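Local coordinates for VP4 protein (Tellina virus 1, PDB 3P06), which probably acts as the serine protease that cuts the viral polyprotein into its final products, and is captured here as an intramolecular acyl-enzyme, at residues S6-L11 with Q116-L121; A29-L34 with C108-L113; V82-T87 with K176-P181. All blocks are in the same frame, centred on the assembly; numbering follows the deposited sequence.

Contact 1: S6-L11 with Q116-L121; sequences SAVGVL and QQTPFL. With URE (urea), chain G.
Gly9 and Thr118 are joined by a hydrogen bond: the backbone N of Gly9 donates to Thr118 OG1 at 3.1 Å, with a fairly straight 158° at the hydrogen. Thr118 holds OG1 beside its own backbone N (chi1 -64°), and from there the hydroxyl works in two directions, accepting from Gly9 and giving its proton to a water that in turn donates to Ala7 O. A second water ties the other end of the contact. It accepts a hydrogen bond from Leu11 N at 2.8 Å and donates to both Pro119 O and Leu121 O, so three backbone groups share one solvent molecule in a buried place.

This is how a loop can be laid along a strand without becoming one. Val10 of strand 9-18, and Val8 just ahead of it, bond by their backbones to Ala29 and Lys31 of strand 21-31 in the seven-stranded mixed sheet of the S50 peptidase. The direction of 116-121, on the way from helix 104-111 to strand 122-123, is 20° from that of 7-11, yet the two form no ladder. An inverse gamma turn centred on Phe120 bends the loop.

Carbon contacts supply the remainder. Several carbons gather at Gly9 O, among them Thr118 CG2 at 3.2 Å, Thr118 CA in a CA-H...O contact at 3.5 Å, and Pro119 CD at 3.4 Å. The Pro119 ring and the Val10 side chain cross at about a right angle, with CG2 of Val10 4.1 Å from CD of Pro119. Nearer the surface, Val8 lays CG2 against Gln116 O at 3.3 Å, while its CG1 rests near the backbone carbonyl carbons of Gln116 and Gln117. Gln117, Thr118 and Pro119 also line the urea site, where Thr118 O lies 3.7 Å from urea N2.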
ATOM      1  N   SER A   6       1.842   5.404 -15.573  1.00 23.90           N
ATOM      2  CA  SER A   6       0.403   5.657 -15.442  1.00 25.35           C
ATOM      3  C   SER A   6      -0.119   4.525 -14.625  1.00 24.38           C
ATOM      4  O   SER A   6       0.123   3.402 -14.965  1.00 26.92           O
ATOM      5  CB  SER A   6      -0.308   5.497 -16.798  1.00 27.14           C
ATOM      6  OG  SER A   6       0.091   6.543 -17.607  1.00 31.45           O
ATOM      7  N   ALA A   7      -0.880   4.771 -13.600  1.00 22.60           N
ATOM      8  CA  ALA A   7      -1.244   3.682 -12.688  1.00 22.31           C
ATOM      9  C   ALA A   7      -2.308   4.193 -11.808  1.00 21.09           C
ATOM     10  O   ALA A   7      -2.342   5.384 -11.451  1.00 20.32           O
ATOM     11  CB  ALA A   7      -0.038   3.310 -11.789  1.00 20.71           C
ATOM     12  N   VAL A   8      -3.144   3.272 -11.403  1.00 21.17           N
ATOM     13  CA  VAL A   8      -4.189   3.585 -10.458  1.00 21.59           C
ATOM     14  C   VAL A   8      -4.094   2.513  -9.361  1.00 20.14           C
ATOM     15  O   VAL A   8      -3.828   1.354  -9.660  1.00 19.22           O
ATOM     16  CB  VAL A   8      -5.555   3.624 -11.203  1.00 23.45           C
ATOM     17  CG1 VAL A   8      -6.742   3.533 -10.246  1.00 24.72           C
ATOM     18  CG2 VAL A   8      -5.634   4.942 -12.046  1.00 27.51           C
ATOM     19  N   GLY A   9      -4.261   2.918  -8.114  1.00 19.51           N
ATOM     20  CA  GLY A   9      -4.245   1.978  -7.015  1.00 19.44           C
ATOM     21  C   GLY A   9      -4.458   2.699  -5.708  1.00 19.50           C
ATOM     22  O   GLY A   9      -5.055   3.785  -5.685  1.00 20.32           O
ATOM     23  N   VAL A  10      -3.972   2.114  -4.605  1.00 17.62           N
ATOM     24  CA  VAL A  10      -4.203   2.723  -3.308  1.00 15.86           C
ATOM     25  C   VAL A  10      -2.877   2.761  -2.517  1.00 15.41           C
ATOM     26  O   VAL A  10      -2.165   1.726  -2.417  1.00 13.25           O
ATOM     27  CB  VAL A  10      -5.342   1.962  -2.512  1.00 18.39           C
ATOM     28  CG1 VAL A  10      -5.443   2.484  -1.063  1.00 15.78           C
ATOM     29  CG2 VAL A  10      -6.707   2.116  -3.245  1.00 18.35           C
ATOM     30  N   LEU A  11      -2.554   3.955  -2.011  1.00 14.23           N
ATOM     31  CA  LEU A  11      -1.309   4.183  -1.335  1.00 15.81           C
ATOM     32  C   LEU A  11      -1.317   3.535   0.075  1.00 15.82           C
ATOM     33  O   LEU A  11      -2.326   3.506   0.740  1.00 15.49           O
ATOM     34  CB  LEU A  11      -1.112   5.690  -1.142  1.00 15.11           C
ATOM     35  CG  LEU A  11      -0.607   6.348  -2.448  1.00 18.70           C
ATOM     36  CD1 LEU A  11      -0.687   7.827  -2.255  1.00 18.54           C
ATOM     37  CD2 LEU A  11       0.805   5.903  -2.744  1.00 13.86           C
ATOM     38  N   GLN A 116     -10.875   4.812 -11.493  1.00 47.45           N
ATOM     39  CA  GLN A 116      -9.902   5.203 -12.544  1.00 47.40           C
ATOM     40  C   GLN A 116      -8.977   6.332 -12.042  1.00 42.85           C
ATOM     41  O   GLN A 116      -8.151   6.881 -12.788  1.00 43.22           O
ATOM     42  CB  GLN A 116     -10.689   5.655 -13.781  1.00 51.09           C
ATOM     43  CG  GLN A 116      -9.890   6.223 -14.934  1.00 57.54           C
ATOM     44  CD  GLN A 116      -9.325   5.107 -15.793  1.00 65.31           C
ATOM     45  OE1 GLN A 116     -10.058   4.463 -16.550  1.00 68.70           O
ATOM     46  NE2 GLN A 116      -8.019   4.850 -15.655  1.00 65.29           N
ATOM     47  N   GLN A 117      -9.142   6.702 -10.774  1.00 38.01           N
ATOM     48  CA  GLN A 117      -8.219   7.624 -10.121  1.00 32.60           C
ATOM     49  C   GLN A 117      -7.832   7.041  -8.765  1.00 27.46           C
ATOM     50  O   GLN A 117      -8.669   6.498  -8.027  1.00 27.19           O
ATOM     51  CB  GLN A 117      -8.862   9.000  -9.906  1.00 33.38           C
ATOM     52  CG  GLN A 117      -9.237   9.764 -11.129  1.00 41.55           C
ATOM     53  CD  GLN A 117      -9.046  11.239 -10.890  1.00 47.86           C
ATOM     54  OE1 GLN A 117      -9.166  11.709  -9.755  1.00 49.39           O
ATOM     55  NE2 GLN A 117      -8.694  11.976 -11.944  1.00 50.75           N
ATOM     56  N   THR A 118      -6.583   7.180  -8.407  1.00 22.11           N
ATOM     57  CA  THR A 118      -6.112   6.799  -7.047  1.00 18.94           C
ATOM     58  C   THR A 118      -6.725   7.806  -6.075  1.00 19.16           C
ATOM     59  O   THR A 118      -6.709   9.016  -6.375  1.00 18.82           O
ATOM     60  CB  THR A 118      -4.585   6.971  -7.038  1.00 17.82           C
ATOM     61  OG1 THR A 118      -4.020   6.040  -7.973  1.00 16.83           O
ATOM     62  CG2 THR A 118      -3.974   6.806  -5.660  1.00 13.53           C
ATOM     63  N   PRO A 119      -7.294   7.342  -4.932  1.00 18.87           N
ATOM     64  CA  PRO A 119      -7.863   8.262  -3.951  1.00 18.78           C
ATOM     65  C   PRO A 119      -6.752   9.054  -3.221  1.00 18.78           C
ATOM     66  O   PRO A 119      -5.622   8.562  -3.050  1.00 18.44           O
ATOM     67  CB  PRO A 119      -8.562   7.315  -2.915  1.00 19.96           C
ATOM     68  CG  PRO A 119      -7.921   6.052  -3.047  1.00 20.30           C
ATOM     69  CD  PRO A 119      -7.496   5.926  -4.539  1.00 18.38           C
ATOM     70  N   PHE A 120      -7.081  10.251  -2.771  1.00 18.55           N
ATOM     71  CA  PHE A 120      -6.110  11.031  -2.039  1.00 19.80           C
ATOM     72  C   PHE A 120      -6.248  10.625  -0.587  1.00 19.47           C
ATOM     73  O   PHE A 120      -6.831  11.360   0.210  1.00 20.17           O
ATOM     74  CB  PHE A 120      -6.399  12.500  -2.246  1.00 19.90           C
ATOM     75  CG  PHE A 120      -5.406  13.413  -1.613  1.00 19.23           C
ATOM     76  CD1 PHE A 120      -4.092  13.418  -2.024  1.00 20.10           C
ATOM     77  CD2 PHE A 120      -5.809  14.314  -0.600  1.00 19.51           C
ATOM     78  CE1 PHE A 120      -3.150  14.273  -1.411  1.00 21.20           C
ATOM     79  CE2 PHE A 120      -4.837  15.171   0.013  1.00 20.06           C
ATOM     80  CZ  PHE A 120      -3.547  15.158  -0.425  1.00 16.76           C
ATOM     81  N   LEU A 121      -5.729   9.442  -0.259  1.00 18.34           N
ATOM     82  CA  LEU A 121      -5.909   8.891   1.041  1.00 19.40           C
ATOM     83  C   LEU A 121      -5.006   7.681   1.121  1.00 20.44           C
ATOM     84  O   LEU A 121      -4.962   6.875   0.186  1.00 24.05           O
ATOM     85  CB  LEU A 121      -7.358   8.435   1.204  1.00 20.60           C
ATOM     86  CG  LEU A 121      -7.760   7.898   2.588  1.00 21.84           C
ATOM     87  CD1 LEU A 121      -7.882   9.002   3.574  1.00 21.44           C
ATOM     88  CD2 LEU A 121      -9.064   7.093   2.567  1.00 21.82           C
TER
HETATM   89  C   URE G 105     -11.186  10.012  -6.108  1.00 53.58           C
HETATM   90  O   URE G 105     -11.432   9.367  -5.082  1.00 53.22           O
HETATM   91  N1  URE G 105     -12.093  10.059  -7.079  1.00 53.89           N
HETATM   92  N2  URE G 105     -10.029  10.668  -6.316  1.00 52.84           N
HETATM   93  O   HOH W   1      -1.883   6.736  -9.043  1.00 12.38           O
HETATM   94  O   HOH W   2      -4.434   6.046  -2.186  1.00 10.54           O

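Contact 2: A29-L34 with C108-L113; sequences AVKGDL and CAADTL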
ATOM      1  N   ALA A  29      -0.520  -0.284  -3.719  1.00 12.56           N
ATOM      2  CA  ALA A  29      -1.068  -1.549  -4.240  1.00 14.48           C
ATOM      3  C   ALA A  29      -1.664  -1.134  -5.628  1.00 16.00           C
ATOM      4  O   ALA A  29      -2.726  -0.497  -5.676  1.00 16.28           O
ATOM      5  CB  ALA A  29      -2.229  -2.057  -3.334  1.00 12.98           C
ATOM      6  N   VAL A  30      -0.985  -1.488  -6.717  1.00 16.68           N
ATOM      7  CA  VAL A  30      -1.371  -0.955  -8.016  1.00 18.01           C
ATOM      8  C   VAL A  30      -2.220  -2.016  -8.712  1.00 19.39           C
ATOM      9  O   VAL A  30      -1.949  -3.236  -8.632  1.00 20.17           O
ATOM     10  CB  VAL A  30      -0.140  -0.697  -8.910  1.00 18.15           C
ATOM     11  CG1 VAL A  30      -0.587  -0.061 -10.347  1.00 16.52           C
ATOM     12  CG2 VAL A  30       0.896   0.145  -8.186  1.00 18.24           C
ATOM     13  N   LYS A  31      -3.219  -1.576  -9.451  1.00 20.78           N
ATOM     14  CA  LYS A  31      -4.024  -2.528 -10.200  1.00 21.30           C
ATOM     15  C   LYS A  31      -3.262  -3.016 -11.416  1.00 21.39           C
ATOM     16  O   LYS A  31      -2.718  -2.208 -12.162  1.00 20.27           O
ATOM     17  CB  LYS A  31      -5.306  -1.879 -10.668  1.00 22.62           C
ATOM     18  CG  LYS A  31      -6.226  -1.485  -9.506  1.00 24.81           C
ATOM     19  CD  LYS A  31      -7.429  -0.716 -10.133  1.00 29.51           C
ATOM     20  CE  LYS A  31      -8.315  -1.717 -10.853  1.00 32.56           C
ATOM     21  NZ  LYS A  31      -9.465  -2.060  -9.929  1.00 37.18           N
ATOM     22  N   GLY A  32      -3.273  -4.335 -11.628  1.00 21.52           N
ATOM     23  CA  GLY A  32      -2.582  -4.934 -12.766  1.00 21.59           C
ATOM     24  C   GLY A  32      -1.262  -5.615 -12.361  1.00 22.20           C
ATOM     25  O   GLY A  32      -0.784  -5.525 -11.207  1.00 20.30           O
ATOM     26  N   ASP A  33      -0.710  -6.318 -13.343  1.00 21.51           N
ATOM     27  CA  ASP A  33       0.502  -7.015 -13.217  1.00 22.57           C
ATOM     28  C   ASP A  33       1.639  -6.058 -13.676  1.00 22.49           C
ATOM     29  O   ASP A  33       1.893  -5.898 -14.888  1.00 20.37           O
ATOM     30  CB  ASP A  33       0.459  -8.351 -14.036  1.00 22.38           C
ATOM     31  CG  ASP A  33       1.892  -9.000 -14.225  1.00 24.20           C
ATOM     32  OD1 ASP A  33       2.015 -10.000 -15.016  1.00 25.10           O
ATOM     33  OD2 ASP A  33       2.888  -8.573 -13.558  1.00 23.21           O
ATOM     34  N   LEU A  34       2.350  -5.501 -12.703  1.00 19.58           N
ATOM     35  CA  LEU A  34       3.492  -4.614 -12.977  1.00 19.77           C
ATOM     36  C   LEU A  34       4.787  -5.257 -12.470  1.00 19.92           C
ATOM     37  O   LEU A  34       5.757  -4.543 -12.197  1.00 17.88           O
ATOM     38  CB  LEU A  34       3.257  -3.221 -12.344  1.00 21.43           C
ATOM     39  CG  LEU A  34       2.261  -2.272 -13.129  1.00 25.76           C
ATOM     40  CD1 LEU A  34       0.754  -2.646 -12.971  1.00 25.73           C
ATOM     41  CD2 LEU A  34       2.441  -0.829 -12.643  1.00 29.01           C
ATOM     42  N   CYS A 108      -6.852  -4.709  -1.104  1.00 19.51           N
ATOM     43  CA  CYS A 108      -8.311  -4.991  -1.241  1.00 21.83           C
ATOM     44  C   CYS A 108      -9.072  -3.778  -1.781  1.00 22.35           C
ATOM     45  O   CYS A 108     -10.012  -3.913  -2.594  1.00 23.73           O
ATOM     46  CB  CYS A 108      -8.932  -5.388   0.103  1.00 22.81           C
ATOM     47  SG  CYS A 108      -8.325  -7.010   0.649  1.00 28.98           S
ATOM     48  N   ALA A 109      -8.757  -2.602  -1.247  1.00 21.82           N
ATOM     49  CA  ALA A 109      -9.405  -1.381  -1.710  1.00 21.88           C
ATOM     50  C   ALA A 109      -9.029  -1.076  -3.174  1.00 22.38           C
ATOM     51  O   ALA A 109      -9.898  -0.683  -3.943  1.00 24.37           O
ATOM     52  CB  ALA A 109      -9.119  -0.194  -0.792  1.00 20.55           C
ATOM     53  N   ALA A 110      -7.784  -1.323  -3.588  1.00 22.11           N
ATOM     54  CA  ALA A 110      -7.340  -1.085  -4.968  1.00 20.49           C
ATOM     55  C   ALA A 110      -8.057  -2.085  -5.896  1.00 23.02           C
ATOM     56  O   ALA A 110      -8.446  -1.720  -7.046  1.00 20.45           O
ATOM     57  CB  ALA A 110      -5.878  -1.261  -5.125  1.00 19.37           C
ATOM     58  N   ASP A 111      -8.249  -3.319  -5.418  1.00 24.01           N
ATOM     59  CA  ASP A 111      -8.931  -4.341  -6.288  1.00 26.97           C
ATOM     60  C   ASP A 111     -10.387  -3.989  -6.694  1.00 28.88           C
ATOM     61  O   ASP A 111     -10.846  -4.290  -7.830  1.00 29.51           O
ATOM     62  CB  ASP A 111      -8.930  -5.718  -5.662  1.00 26.47           C
ATOM     63  CG  ASP A 111      -9.316  -6.806  -6.689  1.00 32.12           C
ATOM     64  OD1 ASP A 111      -8.579  -6.952  -7.711  1.00 31.98           O
ATOM     65  OD2 ASP A 111     -10.357  -7.482  -6.494  1.00 32.60           O
ATOM     66  N   THR A 112     -11.114  -3.335  -5.788  1.00 29.20           N
ATOM     67  CA  THR A 112     -12.524  -2.990  -6.084  1.00 30.77           C
ATOM     68  C   THR A 112     -12.687  -1.491  -6.328  1.00 31.58           C
ATOM     69  O   THR A 112     -13.794  -0.986  -6.326  1.00 33.21           O
ATOM     70  CB  THR A 112     -13.478  -3.477  -4.958  1.00 31.82           C
ATOM     71  OG1 THR A 112     -12.990  -2.996  -3.692  1.00 29.67           O
ATOM     72  CG2 THR A 112     -13.551  -5.055  -4.940  1.00 28.44           C
ATOM     73  N   LEU A 113     -11.584  -0.796  -6.564  1.00 35.76           N
ATOM     74  CA  LEU A 113     -11.600   0.595  -6.983  1.00 37.03           C
ATOM     75  C   LEU A 113     -12.110   0.694  -8.407  1.00 40.06           C
ATOM     76  O   LEU A 113     -11.548   0.090  -9.338  1.00 41.03           O
ATOM     77  CB  LEU A 113     -10.200   1.167  -6.920  1.00 35.50           C
ATOM     78  CG  LEU A 113      -9.945   2.660  -7.047  1.00 35.43           C
ATOM     79  CD1 LEU A 113     -10.764   3.420  -6.033  1.00 33.97           C
ATOM     80  CD2 LEU A 113      -8.473   2.902  -6.833  1.00 36.32           C
TER
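Ala29 and Ala110 have the nearest CA atoms, 6.3 Å apart, where the end of strand 21-31 passes the last turn of helix 104-111. Both methyl groups point into the interface and meet at 4.1 Å, CB to CB. The CB of Ala110 also sits 3.3 Å from the carbonyl O of Ala29, so small residues on each side let helix and sheet come close. Val10 of the adjoining strand and Ile76 of strand 75-81 continue this apolar layer.

Beyond the alanines the work passes to Lys31. Its first carbons extend from the strand, and CG and CD run beside Ala110 O, 3.3 and 3.4 Å from it respectively. The chain then turns about CG-CD (chi3 73°) and again about CD-CE, which brings the ammonium group up to the backbone carbonyls of 110-113. There NZ donates to Ala110 O at 3.1 Å, lying in the carbonyl plane with a C=O...N angle of 157°. It donates likewise to Leu113 O at 3.1 Å, on a lone pair, at 143°. A third bond, to Asp111 O, is weak. Ala110 O is shared, since Leu113 N also points a weak backbone bond at it.

Lys31 thus reaches from the strand to carbonyl oxygens at and just past the C-terminal end of helix 104-111. The carboxylate of Asp111 has other duties: its two oxygens accept from the backbone N atoms of Lys73 and Gly74, and OD1 stays 5.4 Å from NZ of Lys31, too far for a salt bridge. The charge of Lys31 is therefore met here by backbone oxygens, and the partial negative end of the helix would be expected to favour its protonated form.

Contact 3: V82-T87 with K176-P181; sequences VQATAT and KPWRKP. With URE (urea), chain G.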
ATOM      1  N   VAL A  82       7.921   6.898  -4.833  1.00 15.58           N
ATOM      2  CA  VAL A  82       8.472   8.084  -4.169  1.00 14.90           C
ATOM      3  C   VAL A  82       7.621   9.302  -4.495  1.00 16.08           C
ATOM      4  O   VAL A  82       7.825  10.385  -3.907  1.00 14.80           O
ATOM      5  CB  VAL A  82       9.989   8.329  -4.538  1.00 17.42           C
ATOM      6  CG1 VAL A  82      10.885   7.260  -3.856  1.00 17.84           C
ATOM      7  CG2 VAL A  82      10.269   8.361  -6.091  1.00 15.59           C
ATOM      8  N   GLN A  83       6.718   9.145  -5.484  1.00 13.99           N
ATOM      9  CA  GLN A  83       5.794  10.215  -5.883  1.00 15.20           C
ATOM     10  C   GLN A  83       4.528   9.599  -6.347  1.00 14.26           C
ATOM     11  O   GLN A  83       4.578   8.533  -6.958  1.00 15.34           O
ATOM     12  CB  GLN A  83       6.284  11.123  -7.046  1.00 15.43           C
ATOM     13  CG  GLN A  83       7.501  11.903  -6.691  1.00 21.20           C
ATOM     14  CD  GLN A  83       7.984  12.818  -7.811  1.00 31.12           C
ATOM     15  OE1 GLN A  83       7.336  12.976  -8.837  1.00 26.70           O
ATOM     16  NE2 GLN A  83       9.126  13.446  -7.586  1.00 33.50           N
ATOM     17  N   ALA A  84       3.404  10.247  -6.067  1.00 13.30           N
ATOM     18  CA  ALA A  84       2.120   9.788  -6.606  1.00 15.15           C
ATOM     19  C   ALA A  84       1.220  10.950  -6.979  1.00 16.43           C
ATOM     20  O   ALA A  84       1.255  12.023  -6.310  1.00 17.45           O
ATOM     21  CB  ALA A  84       1.398   8.834  -5.591  1.00 13.88           C
ATOM     22  N   THR A  85       0.415  10.746  -8.028  1.00 17.41           N
ATOM     23  CA  THR A  85      -0.615  11.695  -8.393  1.00 20.56           C
ATOM     24  C   THR A  85      -1.902  10.874  -8.511  1.00 21.12           C
ATOM     25  O   THR A  85      -1.860   9.659  -8.306  1.00 20.63           O
ATOM     26  CB  THR A  85      -0.330  12.450  -9.760  1.00 21.34           C
ATOM     27  OG1 THR A  85      -0.380  11.513 -10.868  1.00 20.97           O
ATOM     28  CG2 THR A  85       1.051  13.193  -9.738  1.00 21.20           C
ATOM     29  N   ALA A  86      -3.019  11.519  -8.850  1.00 21.65           N
ATOM     30  CA  ALA A  86      -4.275  10.773  -9.150  1.00 22.19           C
ATOM     31  C   ALA A  86      -4.123   9.646 -10.206  1.00 22.28           C
ATOM     32  O   ALA A  86      -4.859   8.631 -10.174  1.00 22.24           O
ATOM     33  CB  ALA A  86      -5.389  11.747  -9.520  1.00 22.72           C
ATOM     34  N   THR A  87      -3.133   9.767 -11.100  1.00 22.02           N
ATOM     35  CA  THR A  87      -3.047   8.819 -12.213  1.00 22.23           C
ATOM     36  C   THR A  87      -1.652   8.336 -12.560  1.00 21.42           C
ATOM     37  O   THR A  87      -1.455   7.641 -13.579  1.00 21.47           O
ATOM     38  CB  THR A  87      -3.668   9.420 -13.561  1.00 24.97           C
ATOM     39  OG1 THR A  87      -2.898  10.568 -13.944  1.00 26.92           O
ATOM     40  CG2 THR A  87      -5.093   9.831 -13.363  1.00 25.33           C
ATOM     41  N   LYS A 176     -12.353  10.690  -2.650  1.00 35.89           N
ATOM     42  CA  LYS A 176     -11.199  11.384  -2.026  1.00 31.40           C
ATOM     43  C   LYS A 176     -10.407  12.222  -3.036  1.00 30.35           C
ATOM     44  O   LYS A 176      -9.342  11.803  -3.540  1.00 27.91           O
ATOM     45  CB  LYS A 176     -10.319  10.391  -1.239  1.00 27.59           C
ATOM     46  CG  LYS A 176     -11.043   9.853   0.021  1.00 28.91           C
ATOM     47  CD  LYS A 176     -11.090  10.898   1.161  1.00 26.51           C
ATOM     48  CE  LYS A 176     -11.937  10.388   2.343  1.00 34.01           C
ATOM     49  NZ  LYS A 176     -13.281   9.876   1.921  1.00 35.24           N
ATOM     50  N   PRO A 177     -10.953  13.413  -3.371  1.00 31.48           N
ATOM     51  CA  PRO A 177     -10.316  14.250  -4.395  1.00 30.50           C
ATOM     52  C   PRO A 177      -8.940  14.709  -3.901  1.00 27.15           C
ATOM     53  O   PRO A 177      -8.692  14.771  -2.695  1.00 25.93           O
ATOM     54  CB  PRO A 177     -11.295  15.448  -4.571  1.00 31.62           C
ATOM     55  CG  PRO A 177     -12.207  15.396  -3.392  1.00 32.95           C
ATOM     56  CD  PRO A 177     -12.132  14.055  -2.748  1.00 33.21           C
ATOM     57  N   TRP A 178      -8.069  15.020  -4.843  1.00 26.02           N
ATOM     58  CA  TRP A 178      -6.680  15.423  -4.571  1.00 23.48           C
ATOM     59  C   TRP A 178      -6.678  16.881  -4.103  1.00 26.19           C
ATOM     60  O   TRP A 178      -7.048  17.790  -4.890  1.00 25.44           O
ATOM     61  CB  TRP A 178      -5.825  15.201  -5.855  1.00 21.81           C
ATOM     62  CG  TRP A 178      -5.456  13.753  -5.884  1.00 22.07           C
ATOM     63  CD1 TRP A 178      -6.335  12.685  -6.048  1.00 21.72           C
ATOM     64  CD2 TRP A 178      -4.167  13.167  -5.563  1.00 19.41           C
ATOM     65  NE1 TRP A 178      -5.637  11.478  -5.917  1.00 20.63           N
ATOM     66  CE2 TRP A 178      -4.325  11.746  -5.594  1.00 17.29           C
ATOM     67  CE3 TRP A 178      -2.895  13.697  -5.267  1.00 17.41           C
ATOM     68  CZ2 TRP A 178      -3.247  10.859  -5.352  1.00 18.79           C
ATOM     69  CZ3 TRP A 178      -1.831  12.819  -4.993  1.00 16.73           C
ATOM     70  CH2 TRP A 178      -2.007  11.409  -5.048  1.00 18.13           C
ATOM     71  N   ARG A 179      -6.264  17.132  -2.859  1.00 31.66           N
ATOM     72  CA  ARG A 179      -6.207  18.526  -2.378  1.00 34.31           C
ATOM     73  C   ARG A 179      -4.900  19.220  -2.838  1.00 31.93           C
ATOM     74  O   ARG A 179      -4.759  20.430  -2.748  1.00 32.53           O
ATOM     75  CB  ARG A 179      -6.368  18.609  -0.851  1.00 37.45           C
ATOM     76  CG  ARG A 179      -7.685  18.035  -0.284  1.00 45.67           C
ATOM     77  CD  ARG A 179      -8.873  18.915  -0.623  1.00 54.94           C
ATOM     78  NE  ARG A 179     -10.129  18.187  -0.451  1.00 63.75           N
ATOM     79  CZ  ARG A 179     -11.338  18.708  -0.628  1.00 68.15           C
ATOM     80  NH1 ARG A 179     -11.489  19.980  -0.977  1.00 69.99           N
ATOM     81  NH2 ARG A 179     -12.402  17.944  -0.456  1.00 73.54           N
ATOM     82  N   LYS A 180      -3.944  18.458  -3.342  1.00 28.88           N
ATOM     83  CA  LYS A 180      -2.813  19.076  -4.042  1.00 28.71           C
ATOM     84  C   LYS A 180      -2.397  18.165  -5.197  1.00 27.33           C
ATOM     85  O   LYS A 180      -2.927  17.075  -5.322  1.00 27.78           O
ATOM     86  CB  LYS A 180      -1.646  19.382  -3.084  1.00 29.14           C
ATOM     87  CG  LYS A 180      -1.115  18.141  -2.414  1.00 27.72           C
ATOM     88  CD  LYS A 180      -0.149  18.541  -1.317  1.00 33.34           C
ATOM     89  CE  LYS A 180       0.157  17.332  -0.481  1.00 28.97           C
ATOM     90  NZ  LYS A 180       1.340  17.660   0.343  1.00 33.43           N
ATOM     91  N   PRO A 181      -1.519  18.638  -6.090  1.00 27.95           N
ATOM     92  CA  PRO A 181      -1.331  17.837  -7.309  1.00 28.14           C
ATOM     93  C   PRO A 181      -0.579  16.515  -7.132  1.00 25.87           C
ATOM     94  O   PRO A 181      -0.753  15.593  -7.931  1.00 26.70           O
ATOM     95  CB  PRO A 181      -0.540  18.801  -8.265  1.00 29.54           C
ATOM     96  CG  PRO A 181      -0.069  19.936  -7.410  1.00 31.18           C
ATOM     97  CD  PRO A 181      -1.107  20.039  -6.298  1.00 29.84           C
TER
HETATM   98  C   URE G 105     -11.186  10.012  -6.108  1.00 53.58           C
HETATM   99  O   URE G 105     -11.432   9.367  -5.082  1.00 53.22           O
HETATM  100  N1  URE G 105     -12.093  10.059  -7.079  1.00 53.89           N
HETATM  101  N2  URE G 105     -10.029  10.668  -6.316  1.00 52.84           N
HETATM  102  O   HOH W   3      -3.064  14.438  -9.010  1.00 14.72           O
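Trp178 lays one face of its indole on the backbone of Thr85 and Ala86, next to the short strand 83-84. That strand lies between 88-92 and 183-184 in the four-stranded antiparallel sheet, and Thr85 forms an ST turn, its OG1 accepting from Thr87 N and also hydrogen-bonded to Ser88 OG. The contact shows how one aromatic side chain can fasten the loop before strand 183-184 to the chain beside an inner strand without a direct hydrogen bond between the segments.

From CB, which points at 82-87, chi1 of -82° sets CG beside the backbone N of Trp178, and chi2 near 66° turns the indole so that one face lies over Thr85 and Ala86. The pyrrole part receives the methyl of Ala86 in a CH-pi contact: CB stands 3.8 Å from the five-membered ring centroid. CD1 is 3.7 Å from that same Ala86 CB. NE1, also close to it, directs its proton elsewhere, to Thr118 O. Ala86 N lies over the centre of the indole, 3.5 Å from CE2. Farther along, CZ2 comes to 3.4 Å from Thr85 C, and at the tip CH2 touches the methyl of Ala84 while CZ3 meets Ala84 O obliquely at 3.4 Å.

The ring's edge faces different company. Lys180 O lies in its plane, and urea N2 is near the plane too; this urea accepts a hydrogen bond from Lys176 N to its O at 2.9 Å. Over the face that carries Ala86 N, offset toward the rim, a water accepts from Ala86 N at 2.9 Å and donates to Pro181 O at 2.8 Å.

How the contacts relate
Along the chain the segments come in the order 6-11, 29-34, 82-87, 108-113, 116-121, 176-181, so contact 2 falls between the two halves of contact 1, while contact 3 crosses both. Contacts 1 and 2, centres about 9 Å apart, share the seven-stranded sheet, where strands 9-18 and 21-31 are neighbours, with helix 104-111 beside them. Contacts 1 and 3, about 8 Å apart, meet through residues 116-121 and the urea site. Contacts 2 and 3 do not touch; their nearest atoms are about 8 Å apart. Residues 116-121 thus lie between strand 9-18 of the mixed sheet and the 82-87/176-181 region beside the antiparallel one in this protease domain.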